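Local coordinates for uncharacterized protein YLR132C (Kluyveromyces marxianus, PDB 6PFQ) that probably trims the 3' end of U6 snRNA as a Usb1-type exoribonuclease of the 2H phosphodiesterase superfamily, at residues A[10-15]-A[77-82]; A[28-33]-A[113-118]; A[40-45]-A[180-185]; A[102-107]-A[174-179]. All blocks are in the same frame, centred on the assembly; numbering follows the deposited sequence. Where two conformers were deposited one is given.

Contact 1. Residues A[10-15]-A[77-82]; sequences GFLFLE and EKMGRI
Leu12 of strand 9-16 and Ile82 of helix 72-88 reach for each other tip to tip, joining a helix to the sheet of one lobe of the 2H fold. Leu12 CD1 meets two carbons of the isoleucine, 3.9 Å from Ile82 CG2 and 4.1 Å from Ile82 CD1; the branched side chain suits this place because it offers both methyls at once. One helical turn earlier Met79, flexible enough to fit around a neighbour, bends at every torsion and brings its CE to 4.3 Å from Leu12 CG. Packing is also close at Gly10, where a CB would crowd the methionine sulfur; Met79 SD lies 4.8 Å from Gly10 CA. Val134 and Ala207 extend this apolar layer around Leu12. The outward side of the helix is quite different: Gly80 is exposed, and Arg81 NH1 makes a salt bridge of 2.9 Å to Glu77 OE2, using the anti lone pair of that oxygen, with the oxygen close to the guanidinium plane. Phe11 points the other way from the strand, onto Ser62 and Ser64. With no hydrogen bond or charge crossing the interface, helix and strand are joined here by burial and shape alone.

Contact 2. Residues A[28-33]-A[113-118]; sequences LVLKGV and QFLAVG
Helix 20-39 runs past strand 112-119 with the CA atoms of Leu30 and Leu115, the nearest such pair between the two segments, 9.5 Å apart, a spacing that side chains alone bridge. This is helix-on-sheet packing in a 2H phosphodiesterase lobe, where an amphipathic helix lays its apolar side on an antiparallel sheet. Leu30 and Val33, three residues apart and so on neighbouring turns of the same helix side, receive one residue of the strand. Leu115 leaves the strand toward the helix, and with CG anti to the nitrogen (chi1 -179°) it brings CD2 to both. Val33 meets it tip to tip, whereas Leu30 slides past it in the opposite direction. Branched aliphatic side chains suit the site, since they fill the interval without needing polar partners. Phe45 and Trp102 also touch Leu115, extending this apolar layer. Strand alternation sends Phe114 and Ala116 to the other face, where both touch Ser156 and Ala116 also touches His154, two UMP-binding residues, consistent with that side of the strand lying behind the nucleotide site. All the contact converges on a single methyl: Leu115 CD2 lies 4.0 Å from Leu30 CD2 and 4.0 Å from Val33 CG1.

Contact 3. Residues A[40-45]-A[180-185]; sequences HHRNSF and RNLVAT
His40 turns its ring away from its carbonyl (chi1 -71°) while Leu182 stretches out with CG opposite its own nitrogen (chi1 176°), and the two side chains cross obliquely. Leu182 CD1 then sits over the centre of the imidazole, 3.7 Å from the centroid of the His40 ring and 9° off its normal, a clean CH-pi contact. The other methyl, Leu182 CD2, lies 3.8 Å from His40 CB and 4.0 Å from Arg42 NE, facing both residues. Arginine suits this place because its CG can also lie 4.0 Å from Leu182 CD2 while the chain, bent at chi2, sends the guanidinium to hydrogen-bond Ser178 OG and Arg175 O. His40 likewise is two-sided, with NE2 bonded to Glu186. Were His40 an alanine, Leu182 CD1 would probably lose the ring it sits over and Glu186 would lose this hydrogen bond. Farther along, Phe45 CE2 meets Val183 CG1 at 4.4 Å, a looser touch. Helix 20-39 ends here in a Schellman motif with His41 at C-prime, its positive phi turning the chain away. The loop that follows packs against helix 169-186, while Met37 of helix 20-39 touches Leu182 and Val183 and Phe45 leads into strand 46-47.

Contact 4. Residues A[102-107]-A[174-179]; sequences WLVYEN and QRLDSL
Strand 102-106 and the 174-179 part of helix 169-186 run nearly antiparallel, at 157° with axes 9.3 Å apart, and come closest in backbone at Val104 and Leu176. Leu176 divides its two methyls between two residues on the strand. Its CD1 slides alongside Val104, reaching 3.7 Å from Val104 CG1, which sits anti to the valine nitrogen (chi1 -177°); Leu179 CD2 adds a looser touch at 4.4 Å from the same Val104 CG1. A beta-branched valine suits a strand that must present a compact apolar surface to a helix. The second methyl meets Glu106, whose chain extends beyond CG: Leu176 CD2 is 3.4 Å from Glu106 CD and 3.6 Å from each of Glu106 OE1 and OE2. Glu106 OE2 accepts a hydrogen bond from Gln113 NE2 of the adjoining strand. With Glu106 cut back to an alanine, Gln113 NE2 would probably lose this acceptor and Leu176 CD2 its carboxylate neighbour. Tyr105 points the opposite way and stacks on His154, which binds UMP. The contact is mainly van der Waals, a carboxylate lying against a methyl while its OE2 is bonded to Gln113; a direct polar tie comes one turn on, where Arg180 NH2 bonds Val104 O.

In the fold
Contacts 2, 3 and 4 make one continuous packed layer, their centres 9 to 12 Å apart, in one lobe. Phe45 of contact 3 lies against Val33 and Leu115 of contact 2, and contacts 3 and 4 share helix 169-186. Contacts 2 and 4 use neighbouring strands. Contact 1 belongs to the other lobe, with centres 28 to 35 Å from the rest. The UMP site draws on both halves: His60 and Ser62 come from strand 59-68, beside contact 1, while His154 and Ser156 come from strand 154-161, beside contact 2, the paired HxS motifs of 2H enzymes. The side chain of Leu12 lies about 8 Å from that of Ser62, and that of Leu115 about 7 Å from that of Ser156.

Contact 1. Residues A[10-15]-A[77-82]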
loop_
_atom_site.group_PDB
_atom_site.type_symbol
_atom_site.label_atom_id
_atom_site.label_comp_id
_atom_site.label_asym_id
_atom_site.label_seq_id
_atom_site.Cartn_x
_atom_site.Cartn_y
_atom_site.Cartn_z
ATOM N N GLY A 10 4.147 -15.432 3.648
ATOM C CA GLY A 10 3.198 -15.126 2.582
ATOM C C GLY A 10 2.584 -13.766 2.793
ATOM O O GLY A 10 2.462 -13.281 3.919
ATOM N N PHE A 11 2.175 -13.137 1.688
ATOM C CA PHE A 11 1.573 -11.804 1.731
ATOM C C PHE A 11 0.746 -11.626 0.465
ATOM O O PHE A 11 1.175 -12.032 -0.610
ATOM C CB PHE A 11 2.712 -10.749 1.865
ATOM C CG PHE A 11 2.395 -9.342 1.358
ATOM C CD1 PHE A 11 1.616 -8.460 2.114
ATOM C CD2 PHE A 11 2.969 -8.864 0.181
ATOM C CE1 PHE A 11 1.349 -7.142 1.663
ATOM C CE2 PHE A 11 2.719 -7.545 -0.283
ATOM C CZ PHE A 11 1.913 -6.677 0.462
ATOM N N LEU A 12 -0.435 -11.016 0.596
ATOM C CA LEU A 12 -1.380 -10.858 -0.506
ATOM C C LEU A 12 -1.496 -9.390 -0.885
ATOM O O LEU A 12 -1.505 -8.528 -0.008
ATOM C CB LEU A 12 -2.765 -11.358 -0.108
ATOM C CG LEU A 12 -2.727 -12.885 -0.122
ATOM C CD1 LEU A 12 -3.719 -13.464 0.892
ATOM C CD2 LEU A 12 -2.996 -13.373 -1.539
ATOM N N PHE A 13 -1.615 -9.100 -2.183
ATOM C CA PHE A 13 -1.717 -7.705 -2.605
ATOM C C PHE A 13 -2.343 -7.629 -3.993
ATOM O O PHE A 13 -2.507 -8.637 -4.674
ATOM C CB PHE A 13 -0.349 -7.008 -2.623
ATOM C CG PHE A 13 0.686 -7.698 -3.499
ATOM C CD1 PHE A 13 1.374 -8.817 -3.044
ATOM C CD2 PHE A 13 1.010 -7.178 -4.756
ATOM C CE1 PHE A 13 2.359 -9.430 -3.851
ATOM C CE2 PHE A 13 1.981 -7.773 -5.551
ATOM C CZ PHE A 13 2.659 -8.874 -5.100
ATOM N N LEU A 14 -2.774 -6.413 -4.353
ATOM C CA LEU A 14 -3.207 -6.032 -5.699
ATOM C C LEU A 14 -2.080 -5.252 -6.352
ATOM O O LEU A 14 -1.411 -4.447 -5.697
ATOM C CB LEU A 14 -4.457 -5.122 -5.681
ATOM C CG LEU A 14 -5.747 -5.572 -5.025
ATOM C CD1 LEU A 14 -6.826 -4.574 -5.244
ATOM C CD2 LEU A 14 -6.170 -6.904 -5.656
ATOM N N GLU A 15 -1.872 -5.468 -7.637
ATOM C CA GLU A 15 -0.837 -4.759 -8.387
ATOM C C GLU A 15 -1.500 -3.769 -9.337
ATOM O O GLU A 15 -2.453 -4.131 -10.040
ATOM C CB GLU A 15 0.019 -5.770 -9.157
ATOM C CG GLU A 15 1.029 -5.175 -10.052
ATOM C CD GLU A 15 1.766 -6.263 -10.821
ATOM O OE1 GLU A 15 2.719 -6.834 -10.255
ATOM O OE2 GLU A 15 1.349 -6.550 -11.958
ATOM N N GLU A 77 -1.247 -25.278 3.037
ATOM C CA GLU A 77 -2.634 -25.493 3.443
ATOM C C GLU A 77 -3.400 -24.181 3.425
ATOM O O GLU A 77 -4.483 -24.083 2.834
ATOM C CB GLU A 77 -2.707 -26.109 4.847
ATOM C CG GLU A 77 -2.277 -27.554 4.976
ATOM C CD GLU A 77 -2.845 -28.416 3.879
ATOM O OE1 GLU A 77 -2.036 -29.041 3.163
ATOM O OE2 GLU A 77 -4.093 -28.437 3.720
ATOM N N LYS A 78 -2.868 -23.168 4.113
ATOM C CA LYS A 78 -3.607 -21.929 4.284
ATOM C C LYS A 78 -3.649 -21.111 2.995
ATOM O O LYS A 78 -4.710 -20.594 2.625
ATOM C CB LYS A 78 -2.999 -21.118 5.431
ATOM C CG LYS A 78 -2.843 -21.879 6.734
ATOM C CD LYS A 78 -4.150 -22.042 7.468
ATOM C CE LYS A 78 -3.966 -22.794 8.778
ATOM N NZ LYS A 78 -5.271 -23.265 9.318
ATOM N N MET A 79 -2.519 -20.993 2.282
ATOM C CA MET A 79 -2.541 -20.223 1.037
ATOM C C MET A 79 -3.408 -20.890 -0.016
ATOM O O MET A 79 -4.118 -20.203 -0.755
ATOM C CB MET A 79 -1.137 -19.984 0.485
ATOM C CG MET A 79 -0.203 -19.118 1.373
ATOM S SD MET A 79 -0.874 -17.446 1.677
ATOM C CE MET A 79 -0.819 -16.712 0.034
ATOM N N GLY A 80 -3.374 -22.222 -0.106
ATOM C CA GLY A 80 -4.262 -22.905 -1.037
ATOM C C GLY A 80 -5.729 -22.661 -0.737
ATOM O O GLY A 80 -6.518 -22.373 -1.640
ATOM N N ARG A 81 -6.112 -22.724 0.544
ATOM C CA ARG A 81 -7.493 -22.414 0.908
ATOM C C ARG A 81 -7.831 -20.970 0.551
ATOM O O ARG A 81 -8.928 -20.684 0.077
ATOM C CB ARG A 81 -7.732 -22.681 2.401
ATOM C CG ARG A 81 -8.039 -24.167 2.765
ATOM C CD ARG A 81 -7.941 -24.386 4.287
ATOM N NE ARG A 81 -8.398 -25.695 4.741
ATOM C CZ ARG A 81 -7.615 -26.772 4.844
ATOM N NH1 ARG A 81 -6.330 -26.696 4.522
ATOM N NH2 ARG A 81 -8.116 -27.929 5.274
ATOM N N ILE A 82 -6.906 -20.039 0.799
ATOM C CA ILE A 82 -7.133 -18.653 0.396
ATOM C C ILE A 82 -7.383 -18.556 -1.109
ATOM O O ILE A 82 -8.385 -17.979 -1.547
ATOM C CB ILE A 82 -5.948 -17.770 0.823
ATOM C CG1 ILE A 82 -5.934 -17.646 2.351
ATOM C CG2 ILE A 82 -6.080 -16.424 0.177
ATOM C CD1 ILE A 82 -4.735 -16.853 2.884
#

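Contact 2. Residues A[28-33]-A[113-118]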
loop_
_atom_site.group_PDB
_atom_site.type_symbol
_atom_site.label_atom_id
_atom_site.label_comp_id
_atom_site.label_asym_id
_atom_site.label_seq_id
_atom_site.Cartn_x
_atom_site.Cartn_y
_atom_site.Cartn_z
ATOM N N LEU A 28 3.699 15.220 -11.339
ATOM C CA LEU A 28 3.452 16.597 -10.905
ATOM C C LEU A 28 2.916 16.645 -9.476
ATOM O O LEU A 28 3.255 17.567 -8.722
ATOM C CB LEU A 28 2.526 17.352 -11.893
ATOM C CG LEU A 28 0.991 17.368 -11.870
ATOM C CD1 LEU A 28 0.375 18.285 -10.784
ATOM C CD2 LEU A 28 0.407 17.711 -13.260
ATOM N N VAL A 29 2.108 15.665 -9.062
ATOM C CA VAL A 29 1.623 15.673 -7.682
ATOM C C VAL A 29 2.783 15.549 -6.697
ATOM O O VAL A 29 2.890 16.330 -5.740
ATOM C CB VAL A 29 0.568 14.566 -7.477
ATOM C CG1 VAL A 29 0.204 14.411 -5.968
ATOM C CG2 VAL A 29 -0.684 14.911 -8.314
ATOM N N LEU A 30 3.677 14.589 -6.922
ATOM C CA LEU A 30 4.768 14.384 -5.968
ATOM C C LEU A 30 5.768 15.529 -6.015
ATOM O O LEU A 30 6.325 15.913 -4.974
ATOM C CB LEU A 30 5.463 13.042 -6.252
ATOM C CG LEU A 30 4.510 11.866 -5.950
ATOM C CD1 LEU A 30 5.057 10.540 -6.467
ATOM C CD2 LEU A 30 4.183 11.801 -4.465
ATOM N N LYS A 31 5.975 16.136 -7.192
ATOM C CA LYS A 31 6.856 17.299 -7.221
ATOM C C LYS A 31 6.288 18.408 -6.354
ATOM O O LYS A 31 7.016 19.063 -5.597
ATOM C CB LYS A 31 7.097 17.771 -8.658
ATOM C CG LYS A 31 8.090 18.905 -8.706
ATOM C CD LYS A 31 8.636 19.160 -10.118
ATOM C CE LYS A 31 7.546 19.360 -11.114
ATOM N NZ LYS A 31 8.165 19.785 -12.449
ATOM N N GLY A 32 4.973 18.561 -6.386
ATOM C CA GLY A 32 4.346 19.617 -5.623
ATOM C C GLY A 32 4.416 19.361 -4.136
ATOM O O GLY A 32 4.649 20.281 -3.355
ATOM N N VAL A 33 4.181 18.110 -3.718
ATOM C CA VAL A 33 4.350 17.744 -2.308
ATOM C C VAL A 33 5.776 18.010 -1.859
ATOM O O VAL A 33 6.023 18.577 -0.788
ATOM C CB VAL A 33 3.953 16.273 -2.070
ATOM C CG1 VAL A 33 4.256 15.895 -0.589
ATOM C CG2 VAL A 33 2.461 16.115 -2.330
ATOM N N GLN A 113 8.514 6.420 5.810
ATOM C CA GLN A 113 7.195 7.016 5.989
ATOM C C GLN A 113 6.565 7.138 4.613
ATOM O O GLN A 113 7.101 7.827 3.750
ATOM C CB GLN A 113 7.316 8.377 6.709
ATOM C CG GLN A 113 7.847 8.106 8.146
ATOM C CD GLN A 113 8.038 9.340 9.000
ATOM O OE1 GLN A 113 8.252 10.432 8.478
ATOM N NE2 GLN A 113 8.023 9.154 10.347
ATOM N N PHE A 114 5.455 6.432 4.402
ATOM C CA PHE A 114 4.827 6.309 3.099
ATOM C C PHE A 114 3.691 7.298 2.959
ATOM O O PHE A 114 2.778 7.301 3.783
ATOM C CB PHE A 114 4.275 4.896 2.942
ATOM C CG PHE A 114 5.358 3.862 2.704
ATOM C CD1 PHE A 114 6.066 3.333 3.779
ATOM C CD2 PHE A 114 5.648 3.430 1.424
ATOM C CE1 PHE A 114 7.097 2.388 3.566
ATOM C CE2 PHE A 114 6.638 2.464 1.215
ATOM C CZ PHE A 114 7.352 1.962 2.301
ATOM N N LEU A 115 3.728 8.085 1.887
ATOM C CA LEU A 115 2.658 9.020 1.565
ATOM C C LEU A 115 1.615 8.268 0.746
ATOM O O LEU A 115 1.943 7.733 -0.320
ATOM C CB LEU A 115 3.245 10.183 0.751
ATOM C CG LEU A 115 2.236 11.268 0.366
ATOM C CD1 LEU A 115 1.807 12.072 1.608
ATOM C CD2 LEU A 115 2.847 12.204 -0.716
ATOM N N ALA A 116 0.368 8.238 1.225
ATOM C CA ALA A 116 -0.658 7.333 0.738
ATOM C C ALA A 116 -1.988 8.074 0.640
ATOM O O ALA A 116 -2.181 9.153 1.228
ATOM C CB ALA A 116 -0.792 6.096 1.680
ATOM N N VAL A 117 -2.930 7.454 -0.079
ATOM C CA VAL A 117 -4.341 7.861 -0.054
ATOM C C VAL A 117 -5.182 6.621 0.212
ATOM O O VAL A 117 -4.877 5.532 -0.289
ATOM C CB VAL A 117 -4.760 8.542 -1.386
ATOM C CG1 VAL A 117 -6.216 9.127 -1.245
ATOM C CG2 VAL A 117 -3.712 9.654 -1.755
ATOM N N GLY A 118 -6.205 6.761 1.061
ATOM C CA GLY A 118 -7.056 5.625 1.368
ATOM C C GLY A 118 -7.962 5.210 0.212
ATOM O O GLY A 118 -8.342 6.002 -0.655
#

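Contact 3. Residues A[40-45]-A[180-185]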
loop_
_atom_site.group_PDB
_atom_site.type_symbol
_atom_site.label_atom_id
_atom_site.label_comp_id
_atom_site.label_asym_id
_atom_site.label_seq_id
_atom_site.Cartn_x
_atom_site.Cartn_y
_atom_site.Cartn_z
ATOM N N HIS A 40 9.649 23.568 4.072
ATOM C CA HIS A 40 9.593 23.350 5.505
ATOM C C HIS A 40 10.769 22.563 6.040
ATOM O O HIS A 40 10.717 22.124 7.193
ATOM C CB HIS A 40 8.273 22.669 5.855
ATOM C CG HIS A 40 7.098 23.577 5.706
ATOM N ND1 HIS A 40 6.571 24.285 6.761
ATOM C CD2 HIS A 40 6.385 23.936 4.618
ATOM C CE1 HIS A 40 5.565 25.023 6.332
ATOM N NE2 HIS A 40 5.423 24.824 5.037
ATOM N N HIS A 41 11.818 22.367 5.229
ATOM C CA HIS A 41 13.034 21.674 5.659
ATOM C C HIS A 41 12.717 20.272 6.177
ATOM O O HIS A 41 13.273 19.810 7.187
ATOM C CB HIS A 41 13.798 22.501 6.696
ATOM C CG HIS A 41 14.134 23.874 6.210
ATOM N ND1 HIS A 41 13.485 25.004 6.660
ATOM C CD2 HIS A 41 14.999 24.290 5.257
ATOM C CE1 HIS A 41 13.960 26.060 6.027
ATOM N NE2 HIS A 41 14.875 25.653 5.166
ATOM N N ARG A 42 11.820 19.591 5.468
ATOM C CA ARG A 42 11.471 18.201 5.732
ATOM C C ARG A 42 12.078 17.288 4.675
ATOM O O ARG A 42 12.370 17.713 3.559
ATOM C CB ARG A 42 9.956 17.995 5.728
ATOM C CG ARG A 42 9.204 18.906 6.665
ATOM C CD ARG A 42 8.927 18.205 7.941
ATOM N NE ARG A 42 8.064 18.969 8.833
ATOM C CZ ARG A 42 7.402 18.419 9.844
ATOM N NH1 ARG A 42 7.508 17.106 10.084
ATOM N NH2 ARG A 42 6.653 19.180 10.626
ATOM N N ASN A 43 12.215 16.005 5.028
ATOM C CA ASN A 43 12.613 14.996 4.050
ATOM C C ASN A 43 11.581 14.868 2.928
ATOM O O ASN A 43 10.364 14.985 3.141
ATOM C CB ASN A 43 12.795 13.639 4.743
ATOM C CG ASN A 43 14.155 13.505 5.414
ATOM O OD1 ASN A 43 14.985 14.393 5.311
ATOM N ND2 ASN A 43 14.382 12.385 6.105
ATOM N N SER A 44 12.078 14.653 1.719
ATOM C CA SER A 44 11.250 14.451 0.534
ATOM C C SER A 44 10.878 12.978 0.305
ATOM O O SER A 44 11.563 12.052 0.737
ATOM C CB SER A 44 11.963 15.000 -0.707
ATOM O OG SER A 44 11.818 16.416 -0.727
ATOM N N PHE A 45 9.791 12.792 -0.439
ATOM C CA PHE A 45 9.256 11.491 -0.800
ATOM C C PHE A 45 9.833 11.022 -2.124
ATOM O O PHE A 45 9.797 11.763 -3.122
ATOM C CB PHE A 45 7.727 11.578 -0.895
ATOM C CG PHE A 45 7.075 11.873 0.422
ATOM C CD1 PHE A 45 6.851 10.844 1.346
ATOM C CD2 PHE A 45 6.712 13.185 0.752
ATOM C CE1 PHE A 45 6.261 11.131 2.577
ATOM C CE2 PHE A 45 6.116 13.486 1.991
ATOM C CZ PHE A 45 5.891 12.451 2.896
ATOM N N ARG A 180 2.122 14.702 8.920
ATOM C CA ARG A 180 0.774 14.399 8.460
ATOM C C ARG A 180 -0.060 15.675 8.356
ATOM O O ARG A 180 -0.776 15.891 7.362
ATOM C CB ARG A 180 0.106 13.424 9.419
ATOM C CG ARG A 180 0.691 11.997 9.317
ATOM C CD ARG A 180 0.281 11.193 10.547
ATOM N NE ARG A 180 0.506 9.755 10.332
ATOM C CZ ARG A 180 0.536 8.870 11.315
ATOM N NH1 ARG A 180 0.399 9.303 12.582
ATOM N NH2 ARG A 180 0.721 7.570 11.044
ATOM N N ASN A 181 0.032 16.546 9.363
ATOM C CA ASN A 181 -0.726 17.796 9.294
ATOM C C ASN A 181 -0.221 18.688 8.173
ATOM O O ASN A 181 -1.007 19.383 7.529
ATOM C CB ASN A 181 -0.654 18.558 10.626
ATOM C CG ASN A 181 -1.337 19.934 10.549
ATOM O OD1 ASN A 181 -2.549 20.020 10.482
ATOM N ND2 ASN A 181 -0.546 21.000 10.504
ATOM N N LEU A 182 1.093 18.722 7.965
ATOM C CA LEU A 182 1.658 19.598 6.948
ATOM C C LEU A 182 1.201 19.202 5.544
ATOM O O LEU A 182 0.763 20.058 4.765
ATOM C CB LEU A 182 3.180 19.604 7.060
ATOM C CG LEU A 182 3.898 20.416 5.989
ATOM C CD1 LEU A 182 3.484 21.899 6.073
ATOM C CD2 LEU A 182 5.430 20.207 6.084
ATOM N N VAL A 183 1.290 17.908 5.196
ATOM C CA VAL A 183 0.902 17.543 3.833
ATOM C C VAL A 183 -0.588 17.754 3.645
ATOM O O VAL A 183 -1.026 18.194 2.558
ATOM C CB VAL A 183 1.317 16.109 3.439
ATOM C CG1 VAL A 183 2.824 15.968 3.489
ATOM C CG2 VAL A 183 0.640 15.027 4.312
ATOM N N ALA A 184 -1.383 17.540 4.704
ATOM C CA ALA A 184 -2.825 17.745 4.581
ATOM C C ALA A 184 -3.183 19.225 4.437
ATOM O O ALA A 184 -4.089 19.581 3.675
ATOM C CB ALA A 184 -3.535 17.128 5.790
ATOM N N THR A 185 -2.515 20.103 5.166
ATOM C CA THR A 185 -2.910 21.514 5.136
ATOM C C THR A 185 -2.279 22.284 3.988
ATOM O O THR A 185 -2.905 23.210 3.448
ATOM C CB THR A 185 -2.531 22.218 6.446
ATOM O OG1 THR A 185 -1.120 22.195 6.590
ATOM C CG2 THR A 185 -3.111 21.530 7.628
#

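Contact 4. Residues A[102-107]-A[174-179]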
loop_
_atom_site.group_PDB
_atom_site.type_symbol
_atom_site.label_atom_id
_atom_site.label_comp_id
_atom_site.label_asym_id
_atom_site.label_seq_id
_atom_site.Cartn_x
_atom_site.Cartn_y
_atom_site.Cartn_z
ATOM N N TRP A 102 -4.293 13.072 2.068
ATOM C CA TRP A 102 -3.030 12.378 2.270
ATOM C C TRP A 102 -2.996 11.696 3.620
ATOM O O TRP A 102 -3.450 12.255 4.627
ATOM C CB TRP A 102 -1.860 13.359 2.223
ATOM C CG TRP A 102 -1.549 13.922 0.910
ATOM C CD1 TRP A 102 -1.487 15.270 0.606
ATOM C CD2 TRP A 102 -1.193 13.214 -0.309
ATOM N NE1 TRP A 102 -1.125 15.422 -0.694
ATOM C CE2 TRP A 102 -0.948 14.193 -1.288
ATOM C CE3 TRP A 102 -1.072 11.858 -0.661
ATOM C CZ2 TRP A 102 -0.581 13.865 -2.608
ATOM C CZ3 TRP A 102 -0.682 11.524 -1.967
ATOM C CH2 TRP A 102 -0.439 12.537 -2.927
ATOM N N LEU A 103 -2.410 10.491 3.639
ATOM C CA LEU A 103 -2.105 9.757 4.853
ATOM C C LEU A 103 -0.605 9.485 4.876
ATOM O O LEU A 103 0.034 9.445 3.830
ATOM C CB LEU A 103 -2.856 8.440 4.894
ATOM C CG LEU A 103 -4.368 8.558 4.601
ATOM C CD1 LEU A 103 -4.953 7.174 4.496
ATOM C CD2 LEU A 103 -5.038 9.302 5.745
ATOM N N VAL A 104 -0.035 9.319 6.071
ATOM C CA VAL A 104 1.364 8.886 6.159
ATOM C C VAL A 104 1.397 7.649 7.034
ATOM O O VAL A 104 0.927 7.691 8.185
ATOM C CB VAL A 104 2.312 9.967 6.698
ATOM C CG1 VAL A 104 3.763 9.405 6.671
ATOM C CG2 VAL A 104 2.223 11.274 5.818
ATOM N N TYR A 105 1.835 6.533 6.450
ATOM C CA TYR A 105 1.973 5.248 7.152
ATOM C C TYR A 105 3.445 4.904 7.334
ATOM O O TYR A 105 4.213 5.006 6.392
ATOM C CB TYR A 105 1.330 4.112 6.362
ATOM C CG TYR A 105 -0.197 4.117 6.372
ATOM C CD1 TYR A 105 -0.899 3.726 7.500
ATOM C CD2 TYR A 105 -0.921 4.516 5.243
ATOM C CE1 TYR A 105 -2.310 3.699 7.515
ATOM C CE2 TYR A 105 -2.322 4.491 5.249
ATOM C CZ TYR A 105 -2.997 4.099 6.376
ATOM O OH TYR A 105 -4.362 4.076 6.379
ATOM N N GLU A 106 3.810 4.406 8.518
ATOM C CA GLU A 106 5.173 3.951 8.782
ATOM C C GLU A 106 5.309 2.459 8.509
ATOM O O GLU A 106 4.343 1.694 8.656
ATOM C CB GLU A 106 5.536 4.235 10.224
ATOM C CG GLU A 106 5.747 5.670 10.458
ATOM C CD GLU A 106 6.281 5.925 11.838
ATOM O OE1 GLU A 106 5.757 5.318 12.792
ATOM O OE2 GLU A 106 7.220 6.725 11.957
ATOM N N ASN A 107 6.508 2.045 8.093
ATOM C CA ASN A 107 6.783 0.619 7.964
ATOM C C ASN A 107 7.106 0.034 9.343
ATOM O O ASN A 107 7.024 0.724 10.364
ATOM C CB ASN A 107 7.888 0.349 6.943
ATOM C CG ASN A 107 9.242 0.924 7.372
ATOM O OD1 ASN A 107 9.309 1.784 8.228
ATOM N ND2 ASN A 107 10.325 0.419 6.765
ATOM N N GLN A 174 5.889 12.888 17.271
ATOM C CA GLN A 174 5.495 14.282 17.082
ATOM C C GLN A 174 5.826 14.779 15.671
ATOM O O GLN A 174 5.020 15.480 15.054
ATOM C CB GLN A 174 6.170 15.185 18.118
ATOM N N ARG A 175 7.017 14.455 15.150
ATOM C CA ARG A 175 7.359 14.941 13.813
ATOM C C ARG A 175 6.521 14.229 12.746
ATOM O O ARG A 175 6.169 14.833 11.725
ATOM C CB ARG A 175 8.859 14.767 13.551
ATOM C CG ARG A 175 9.771 15.619 14.470
ATOM C CD ARG A 175 9.568 17.126 14.290
ATOM N NE ARG A 175 10.281 17.657 13.125
ATOM C CZ ARG A 175 10.056 18.854 12.573
ATOM N NH1 ARG A 175 9.129 19.662 13.070
ATOM N NH2 ARG A 175 10.754 19.238 11.510
ATOM N N LEU A 176 6.161 12.974 12.988
ATOM C CA LEU A 176 5.258 12.275 12.080
ATOM C C LEU A 176 3.867 12.920 12.076
ATOM O O LEU A 176 3.260 13.119 11.008
ATOM C CB LEU A 176 5.173 10.800 12.477
ATOM C CG LEU A 176 4.088 9.980 11.801
ATOM C CD1 LEU A 176 4.282 9.957 10.277
ATOM C CD2 LEU A 176 4.119 8.539 12.386
ATOM N N ASP A 177 3.343 13.266 13.252
ATOM C CA ASP A 177 2.027 13.908 13.264
ATOM C C ASP A 177 2.069 15.317 12.673
ATOM O O ASP A 177 1.128 15.731 11.986
ATOM C CB ASP A 177 1.484 13.915 14.698
ATOM C CG ASP A 177 1.009 12.512 15.128
ATOM O OD1 ASP A 177 0.543 11.737 14.260
ATOM O OD2 ASP A 177 1.109 12.182 16.323
ATOM N N SER A 178 3.143 16.063 12.870
ATOM C CA SER A 178 3.197 17.357 12.201
ATOM C C SER A 178 3.475 17.198 10.707
ATOM O O SER A 178 3.060 18.039 9.913
ATOM C CB SER A 178 4.227 18.279 12.854
ATOM O OG SER A 178 5.536 17.797 12.778
ATOM N N LEU A 179 4.148 16.126 10.291
ATOM C CA LEU A 179 4.267 15.882 8.852
ATOM C C LEU A 179 2.901 15.563 8.246
ATOM O O LEU A 179 2.545 16.076 7.177
ATOM C CB LEU A 179 5.257 14.732 8.581
ATOM C CG LEU A 179 5.342 14.198 7.146
ATOM C CD1 LEU A 179 5.762 15.286 6.140
ATOM C CD2 LEU A 179 6.288 12.947 7.087
#